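Local coordinates for protein lysine-sensitive aspartokinase 3 (Escherichia coli, PDB 2J0W) that catalyses the ATP-dependent phosphorylation of L-aspartate to 4-phospho-L-aspartate, the first step of lysine biosynthesis, and is feedback-inhibited by lysine, at residues A[207-212]-A[270-275]; A[407-412]-A[440-445]. All coordinates share one frame; numbering follows the deposited sequence.

Contact 1 (A[207-212]-A[270-275]); sequences LLAEAL and SDIPVF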
ATOM      1  N   LEU A 207       9.273  29.763   0.519  1.00 53.86           N
ATOM      2  CA  LEU A 207       7.976  30.445   0.587  1.00 55.10           C
ATOM      3  C   LEU A 207       7.991  31.910   0.170  1.00 55.89           C
ATOM      4  O   LEU A 207       7.171  32.343  -0.648  1.00 55.62           O
ATOM      5  CB  LEU A 207       7.394  30.331   2.005  1.00 51.34           C
ATOM      6  CG  LEU A 207       7.059  28.908   2.476  1.00 47.09           C
ATOM      7  CD1 LEU A 207       6.905  28.888   3.989  1.00 48.50           C
ATOM      8  CD2 LEU A 207       5.798  28.407   1.781  1.00 39.27           C
ATOM      9  N   LEU A 208       8.914  32.670   0.749  1.00 55.28           N
ATOM     10  CA  LEU A 208       9.039  34.096   0.454  1.00 56.01           C
ATOM     11  C   LEU A 208       9.589  34.314  -0.959  1.00 55.61           C
ATOM     12  O   LEU A 208       9.335  35.349  -1.590  1.00 50.44           O
ATOM     13  CB  LEU A 208       9.954  34.754   1.492  1.00 50.67           C
ATOM     14  CG  LEU A 208       9.502  34.600   2.949  1.00 47.50           C
ATOM     15  CD1 LEU A 208      10.705  34.585   3.873  1.00 41.11           C
ATOM     16  CD2 LEU A 208       8.568  35.725   3.303  1.00 28.68           C
ATOM     17  N   ALA A 209      10.341  33.327  -1.446  1.00 55.90           N
ATOM     18  CA  ALA A 209      10.918  33.382  -2.785  1.00 57.84           C
ATOM     19  C   ALA A 209       9.765  33.325  -3.789  1.00 60.97           C
ATOM     20  O   ALA A 209       9.714  34.113  -4.739  1.00 61.44           O
ATOM     21  CB  ALA A 209      11.859  32.211  -2.995  1.00 46.86           C
ATOM     22  N   GLU A 210       8.839  32.396  -3.564  1.00 58.75           N
ATOM     23  CA  GLU A 210       7.680  32.249  -4.427  1.00 60.81           C
ATOM     24  C   GLU A 210       6.799  33.475  -4.331  1.00 62.79           C
ATOM     25  O   GLU A 210       6.385  34.038  -5.347  1.00 67.07           O
ATOM     26  CB  GLU A 210       6.869  31.025  -4.025  1.00 61.58           C
ATOM     27  CG  GLU A 210       5.430  31.069  -4.489  1.00 58.19           C
ATOM     28  CD  GLU A 210       4.744  29.734  -4.331  1.00 70.43           C
ATOM     29  OE1 GLU A 210       4.913  29.104  -3.264  1.00 75.83           O
ATOM     30  OE2 GLU A 210       4.035  29.315  -5.269  1.00 74.67           O
ATOM     31  N   ALA A 211       6.514  33.888  -3.102  1.00 61.69           N
ATOM     32  CA  ALA A 211       5.668  35.054  -2.863  1.00 61.63           C
ATOM     33  C   ALA A 211       6.229  36.334  -3.469  1.00 61.77           C
ATOM     34  O   ALA A 211       5.466  37.235  -3.826  1.00 64.21           O
ATOM     35  CB  ALA A 211       5.448  35.246  -1.365  1.00 60.32           C
ATOM     36  N   LEU A 212       7.553  36.425  -3.579  1.00 57.56           N
ATOM     37  CA  LEU A 212       8.171  37.618  -4.138  1.00 53.94           C
ATOM     38  C   LEU A 212       8.655  37.458  -5.579  1.00 54.65           C
ATOM     39  O   LEU A 212       9.304  38.344  -6.123  1.00 49.02           O
ATOM     40  CB  LEU A 212       9.335  38.061  -3.255  1.00 48.68           C
ATOM     41  CG  LEU A 212       9.039  38.582  -1.839  1.00 55.56           C
ATOM     42  CD1 LEU A 212      10.365  38.860  -1.115  1.00 51.07           C
ATOM     43  CD2 LEU A 212       8.194  39.843  -1.900  1.00 48.59           C
ATOM     44  N   SER A 270       6.532  27.391  -8.553  1.00 69.25           N
ATOM     45  CA  SER A 270       6.975  28.598  -9.255  1.00 71.43           C
ATOM     46  C   SER A 270       8.282  28.446 -10.031  1.00 72.15           C
ATOM     47  O   SER A 270       8.858  29.432 -10.506  1.00 73.17           O
ATOM     48  CB  SER A 270       7.093  29.768  -8.279  1.00 78.23           C
ATOM     49  OG  SER A 270       5.810  30.279  -7.953  1.00 92.30           O
ATOM     50  N   ASP A 271       8.748  27.211 -10.158  1.00 72.62           N
ATOM     51  CA  ASP A 271       9.969  26.919 -10.900  1.00 74.19           C
ATOM     52  C   ASP A 271      11.158  27.768 -10.446  1.00 72.77           C
ATOM     53  O   ASP A 271      11.909  28.299 -11.272  1.00 74.13           O
ATOM     54  CB  ASP A 271       9.706  27.119 -12.397  1.00 81.43           C
ATOM     55  CG  ASP A 271      10.687  26.362 -13.269  1.00 93.63           C
ATOM     56  OD1 ASP A 271      11.635  26.987 -13.792  1.00101.06           O
ATOM     57  OD2 ASP A 271      10.514  25.132 -13.423  1.00 97.51           O
ATOM     58  N   ILE A 272      11.328  27.893  -9.130  1.00 68.19           N
ATOM     59  CA  ILE A 272      12.434  28.671  -8.573  1.00 63.78           C
ATOM     60  C   ILE A 272      13.564  27.745  -8.152  1.00 64.37           C
ATOM     61  O   ILE A 272      13.566  27.171  -7.061  1.00 63.53           O
ATOM     62  CB  ILE A 272      11.979  29.509  -7.368  1.00 62.63           C
ATOM     63  CG1 ILE A 272      10.894  30.512  -7.803  1.00 64.45           C
ATOM     64  CG2 ILE A 272      13.175  30.257  -6.782  1.00 61.06           C
ATOM     65  CD1 ILE A 272      10.307  31.357  -6.669  1.00 56.80           C
ATOM     66  N   PRO A 273      14.563  27.594  -9.026  1.00 63.55           N
ATOM     67  CA  PRO A 273      15.701  26.720  -8.730  1.00 59.03           C
ATOM     68  C   PRO A 273      16.291  27.051  -7.359  1.00 54.38           C
ATOM     69  O   PRO A 273      16.249  28.198  -6.925  1.00 50.98           O
ATOM     70  CB  PRO A 273      16.658  27.000  -9.890  1.00 57.04           C
ATOM     71  CG  PRO A 273      16.388  28.429 -10.197  1.00 59.76           C
ATOM     72  CD  PRO A 273      14.877  28.502 -10.143  1.00 61.34           C
ATOM     73  N   VAL A 274      16.843  26.039  -6.695  1.00 54.29           N
ATOM     74  CA  VAL A 274      17.412  26.186  -5.356  1.00 50.98           C
ATOM     75  C   VAL A 274      18.854  25.703  -5.331  1.00 50.30           C
ATOM     76  O   VAL A 274      19.155  24.619  -5.826  1.00 52.58           O
ATOM     77  CB  VAL A 274      16.570  25.354  -4.325  1.00 51.33           C
ATOM     78  CG1 VAL A 274      17.249  25.318  -2.968  1.00 46.80           C
ATOM     79  CG2 VAL A 274      15.172  25.948  -4.190  1.00 50.86           C
ATOM     80  N   PHE A 275      19.739  26.518  -4.760  1.00 48.92           N
ATOM     81  CA  PHE A 275      21.144  26.160  -4.661  1.00 48.23           C
ATOM     82  C   PHE A 275      21.543  25.727  -3.242  1.00 50.62           C
ATOM     83  O   PHE A 275      21.111  26.333  -2.256  1.00 52.96           O
ATOM     84  CB  PHE A 275      22.029  27.321  -5.082  1.00 51.22           C
ATOM     85  CG  PHE A 275      23.477  27.036  -4.893  1.00 56.96           C
ATOM     86  CD1 PHE A 275      24.114  26.115  -5.709  1.00 57.84           C
ATOM     87  CD2 PHE A 275      24.184  27.616  -3.849  1.00 58.78           C
ATOM     88  CE1 PHE A 275      25.434  25.768  -5.496  1.00 59.61           C
ATOM     89  CE2 PHE A 275      25.512  27.275  -3.620  1.00 61.41           C
ATOM     90  CZ  PHE A 275      26.140  26.346  -4.447  1.00 57.82           C
TER

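Contact 2 (A[407-412]-A[440-445]); sequences FGVLEP and VQKLHS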
ATOM      1  N   PHE A 407      18.549  -5.731  -2.891  1.00 79.19           N
ATOM      2  CA  PHE A 407      18.524  -6.747  -1.849  1.00 77.44           C
ATOM      3  C   PHE A 407      19.609  -7.814  -1.932  1.00 78.01           C
ATOM      4  O   PHE A 407      19.567  -8.798  -1.194  1.00 78.16           O
ATOM      5  CB  PHE A 407      17.137  -7.395  -1.821  1.00 75.32           C
ATOM      6  CG  PHE A 407      16.008  -6.401  -1.731  1.00 72.69           C
ATOM      7  CD1 PHE A 407      15.532  -5.756  -2.866  1.00 75.91           C
ATOM      8  CD2 PHE A 407      15.461  -6.072  -0.505  1.00 72.33           C
ATOM      9  CE1 PHE A 407      14.527  -4.796  -2.774  1.00 77.94           C
ATOM     10  CE2 PHE A 407      14.457  -5.113  -0.402  1.00 78.73           C
ATOM     11  CZ  PHE A 407      13.989  -4.475  -1.537  1.00 79.36           C
ATOM     12  N   GLY A 408      20.585  -7.613  -2.814  1.00 78.70           N
ATOM     13  CA  GLY A 408      21.663  -8.576  -2.952  1.00 79.99           C
ATOM     14  C   GLY A 408      22.639  -8.510  -1.791  1.00 81.73           C
ATOM     15  O   GLY A 408      23.282  -9.506  -1.431  1.00 80.07           O
ATOM     16  N   VAL A 409      22.724  -7.329  -1.187  1.00 81.46           N
ATOM     17  CA  VAL A 409      23.630  -7.080  -0.072  1.00 81.58           C
ATOM     18  C   VAL A 409      22.997  -7.206   1.312  1.00 81.94           C
ATOM     19  O   VAL A 409      23.698  -7.369   2.314  1.00 82.23           O
ATOM     20  CB  VAL A 409      24.203  -5.666  -0.162  1.00 81.95           C
ATOM     21  CG1 VAL A 409      25.437  -5.552   0.706  1.00 85.17           C
ATOM     22  CG2 VAL A 409      24.502  -5.323  -1.608  1.00 83.91           C
ATOM     23  N   LEU A 410      21.672  -7.137   1.360  1.00 82.63           N
ATOM     24  CA  LEU A 410      20.926  -7.179   2.613  1.00 81.40           C
ATOM     25  C   LEU A 410      20.554  -8.554   3.131  1.00 82.52           C
ATOM     26  O   LEU A 410      19.707  -8.676   4.013  1.00 82.72           O
ATOM     27  CB  LEU A 410      19.667  -6.335   2.445  1.00 78.57           C
ATOM     28  CG  LEU A 410      20.008  -5.054   1.674  1.00 75.96           C
ATOM     29  CD1 LEU A 410      18.763  -4.240   1.387  1.00 79.78           C
ATOM     30  CD2 LEU A 410      21.004  -4.249   2.480  1.00 71.55           C
ATOM     31  N   GLU A 411      21.192  -9.586   2.588  1.00 84.75           N
ATOM     32  CA  GLU A 411      20.913 -10.959   2.995  1.00 85.54           C
ATOM     33  C   GLU A 411      20.917 -11.115   4.504  1.00 85.77           C
ATOM     34  O   GLU A 411      19.989 -11.680   5.080  1.00 87.51           O
ATOM     35  CB  GLU A 411      21.931 -11.920   2.381  1.00 84.30           C
ATOM     36  CG  GLU A 411      21.911 -13.313   2.989  1.00 85.98           C
ATOM     37  CD  GLU A 411      22.890 -14.250   2.324  1.00 92.81           C
ATOM     38  OE1 GLU A 411      23.876 -13.758   1.730  1.00 96.78           O
ATOM     39  OE2 GLU A 411      22.682 -15.477   2.410  1.00 92.73           O
ATOM     40  N   PRO A 412      21.966 -10.613   5.165  1.00 85.89           N
ATOM     41  CA  PRO A 412      22.100 -10.694   6.622  1.00 88.51           C
ATOM     42  C   PRO A 412      21.078  -9.908   7.464  1.00 89.81           C
ATOM     43  O   PRO A 412      21.146  -9.932   8.696  1.00 91.62           O
ATOM     44  CB  PRO A 412      23.530 -10.202   6.848  1.00 89.12           C
ATOM     45  CG  PRO A 412      23.716  -9.208   5.732  1.00 88.73           C
ATOM     46  CD  PRO A 412      23.150  -9.967   4.568  1.00 85.45           C
ATOM     47  N   VAL A 440      22.643   1.273   4.822  1.00 60.83           N
ATOM     48  CA  VAL A 440      22.888   2.423   3.958  1.00 64.06           C
ATOM     49  C   VAL A 440      24.281   2.352   3.350  1.00 66.39           C
ATOM     50  O   VAL A 440      24.497   2.700   2.184  1.00 64.06           O
ATOM     51  CB  VAL A 440      22.768   3.724   4.744  1.00 60.70           C
ATOM     52  CG1 VAL A 440      23.073   4.910   3.850  1.00 46.46           C
ATOM     53  CG2 VAL A 440      21.375   3.822   5.318  1.00 65.46           C
ATOM     54  N   GLN A 441      25.227   1.896   4.160  1.00 67.26           N
ATOM     55  CA  GLN A 441      26.604   1.769   3.725  1.00 69.70           C
ATOM     56  C   GLN A 441      26.714   0.636   2.711  1.00 69.17           C
ATOM     57  O   GLN A 441      27.192   0.840   1.594  1.00 67.70           O
ATOM     58  CB  GLN A 441      27.500   1.499   4.937  1.00 75.11           C
ATOM     59  CG  GLN A 441      27.667   2.704   5.863  1.00 75.64           C
ATOM     60  CD  GLN A 441      27.948   2.311   7.305  1.00 79.28           C
ATOM     61  OE1 GLN A 441      28.228   3.163   8.145  1.00 76.80           O
ATOM     62  NE2 GLN A 441      27.864   1.015   7.600  1.00 78.66           N
ATOM     63  N   LYS A 442      26.250  -0.551   3.086  1.00 67.66           N
ATOM     64  CA  LYS A 442      26.326  -1.670   2.171  1.00 70.60           C
ATOM     65  C   LYS A 442      25.759  -1.343   0.798  1.00 72.55           C
ATOM     66  O   LYS A 442      26.396  -1.642  -0.209  1.00 76.97           O
ATOM     67  CB  LYS A 442      25.624  -2.890   2.751  1.00 74.74           C
ATOM     68  CG  LYS A 442      26.428  -3.591   3.834  1.00 87.97           C
ATOM     69  CD  LYS A 442      27.794  -4.044   3.314  1.00 99.86           C
ATOM     70  CE  LYS A 442      28.613  -4.704   4.419  1.00106.39           C
ATOM     71  NZ  LYS A 442      27.851  -5.797   5.102  1.00106.24           N
ATOM     72  N   LEU A 443      24.580  -0.727   0.748  1.00 72.20           N
ATOM     73  CA  LEU A 443      23.954  -0.370  -0.530  1.00 72.59           C
ATOM     74  C   LEU A 443      24.803   0.594  -1.335  1.00 71.44           C
ATOM     75  O   LEU A 443      25.253   0.292  -2.438  1.00 70.99           O
ATOM     76  CB  LEU A 443      22.594   0.285  -0.302  1.00 75.58           C
ATOM     77  CG  LEU A 443      21.455  -0.528   0.299  1.00 80.38           C
ATOM     78  CD1 LEU A 443      20.248   0.379   0.397  1.00 81.68           C
ATOM     79  CD2 LEU A 443      21.142  -1.738  -0.563  1.00 82.92           C
ATOM     80  N   HIS A 444      24.989   1.773  -0.758  1.00 72.09           N
ATOM     81  CA  HIS A 444      25.770   2.856  -1.356  1.00 71.38           C
ATOM     82  C   HIS A 444      27.043   2.327  -1.999  1.00 72.28           C
ATOM     83  O   HIS A 444      27.396   2.702  -3.128  1.00 67.79           O
ATOM     84  CB  HIS A 444      26.127   3.878  -0.263  1.00 62.81           C
ATOM     85  CG  HIS A 444      26.629   5.179  -0.791  1.00 50.27           C
ATOM     86  ND1 HIS A 444      27.969   5.449  -0.945  1.00 53.30           N
ATOM     87  CD2 HIS A 444      25.966   6.265  -1.250  1.00 47.35           C
ATOM     88  CE1 HIS A 444      28.111   6.649  -1.482  1.00 54.80           C
ATOM     89  NE2 HIS A 444      26.912   7.164  -1.677  1.00 54.60           N
ATOM     90  N   SER A 445      27.715   1.445  -1.265  1.00 76.19           N
ATOM     91  CA  SER A 445      28.961   0.839  -1.697  1.00 80.99           C
ATOM     92  C   SER A 445      28.871   0.210  -3.086  1.00 81.77           C
ATOM     93  O   SER A 445      29.430   0.757  -4.038  1.00 85.52           O
ATOM     94  CB  SER A 445      29.413  -0.205  -0.662  1.00 83.39           C
ATOM     95  OG  SER A 445      30.657  -0.764  -1.024  1.00 91.44           O
TER

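Contact 1 (A[207-212]-A[270-275])
Ser-270 sets its small hydroxyl against the side of Glu-210. Ser-270 OG comes 3.6 Å from Glu-210 CG. A weak, long hydrogen bond of 3.4 Å also runs from Ser-270 OG to Glu-210 OE2. The stronger hold on this carboxylate is Arg-269, which makes a salt bridge to OE1; the serine's bond is the weaker of the two. Asp-271, with a positive phi of 52°, is the first residue to leave the helical conformation, and the chain then runs on toward strand 274-278.

Ile-272 then supplies the apolar part. Its chain is extended at chi2 (177°), carrying Ile-272 CD1 onto the helix backbone, 3.4 Å from Ala-209 O and 3.6 Å from Glu-210 CA. The methyl of Ala-209 also packs on it, with Ala-209 CB 4.1 Å from Ile-272 CD1; a side chain this short lets the isoleucine tip reach the helix surface. Pro-273 and Phe-275 bond to strand 216-221 at Val-217, and Phe-275 also at Ile-219, while Val-217 touches Ala-209 and Ile-272. Helix 200-211 thus packs on the central sheet of the amino acid kinase fold, with Leu-208 against strand 33-38 and Leu-207 against helix 159-176.

Contact 2 (A[407-412]-A[440-445])
Val-409 lays its CG1 methyl over the root of the Lys-442 side chain. Val-409 CG1 is 3.4 Å from Lys-442 CB and 3.8 Å from both Lys-442 CG and Lys-442 CD, so one branch of the valine rests along three successive methylenes. With chi1 at -162°, CG1 is set opposite the backbone N, and the two side chains cross at a slant. A branched, compact valine suits a partly exposed loop position facing a helix, because a single methyl can fill the short gap between backbones whose CA atoms, in Val-409 and Lys-442, are 6.4 Å apart. Lysine suits this partly exposed position: its aliphatic part covers the valine, while bends at chi2 (-58°) and chi4 fold the chain before it ends in the ammonium group.

Deeper in, Leu-410 meets Leu-443 nearly at right angles. Both branches of Leu-410 straddle one methyl of its partner, with Leu-410 CD2 3.9 Å and Leu-410 CD1 4.0 Å from Leu-443 CD2. Both leucines also lie on Phe-429 of strand 426-432, and Leu-443 reaches Leu-302 of strand 299-313, which places the pair against the antiparallel sheet of the C-terminal, ACT-containing half. The same loop reaches the second subunit: Phe-407 packs on Gly-403 of that subunit and Glu-411 on its Lys-404.

No hydrogen bond or salt bridge joins residues 407-412 to 440-445. The contact between them rests on the fit of methyl and methylene groups, with Leu-410 and Leu-443 buried away from water and the lysine's charged end taking no part in bonding between the segments.

In sequence, contact 1 precedes contact 2, and the two belong to different parts of the subunit. Their centres are 37 Å apart and their nearest atoms about 19 Å apart, so neither touches the other. Residues 207-212 and 270-275 lie in the amino acid kinase fold, where helix 200-211 packs on the mixed sheet containing strand 274-278; 407-412 and 440-445 lie in an ACT domain, beside the antiparallel sheet. They share no helix, strand or sheet. One contact therefore belongs to the catalytic fold that binds aspartate and nucleotide, the other to the region required for homodimerization, whose ACT domains also include the lysine-binding residues seen in this protein, away from contact 2 itself.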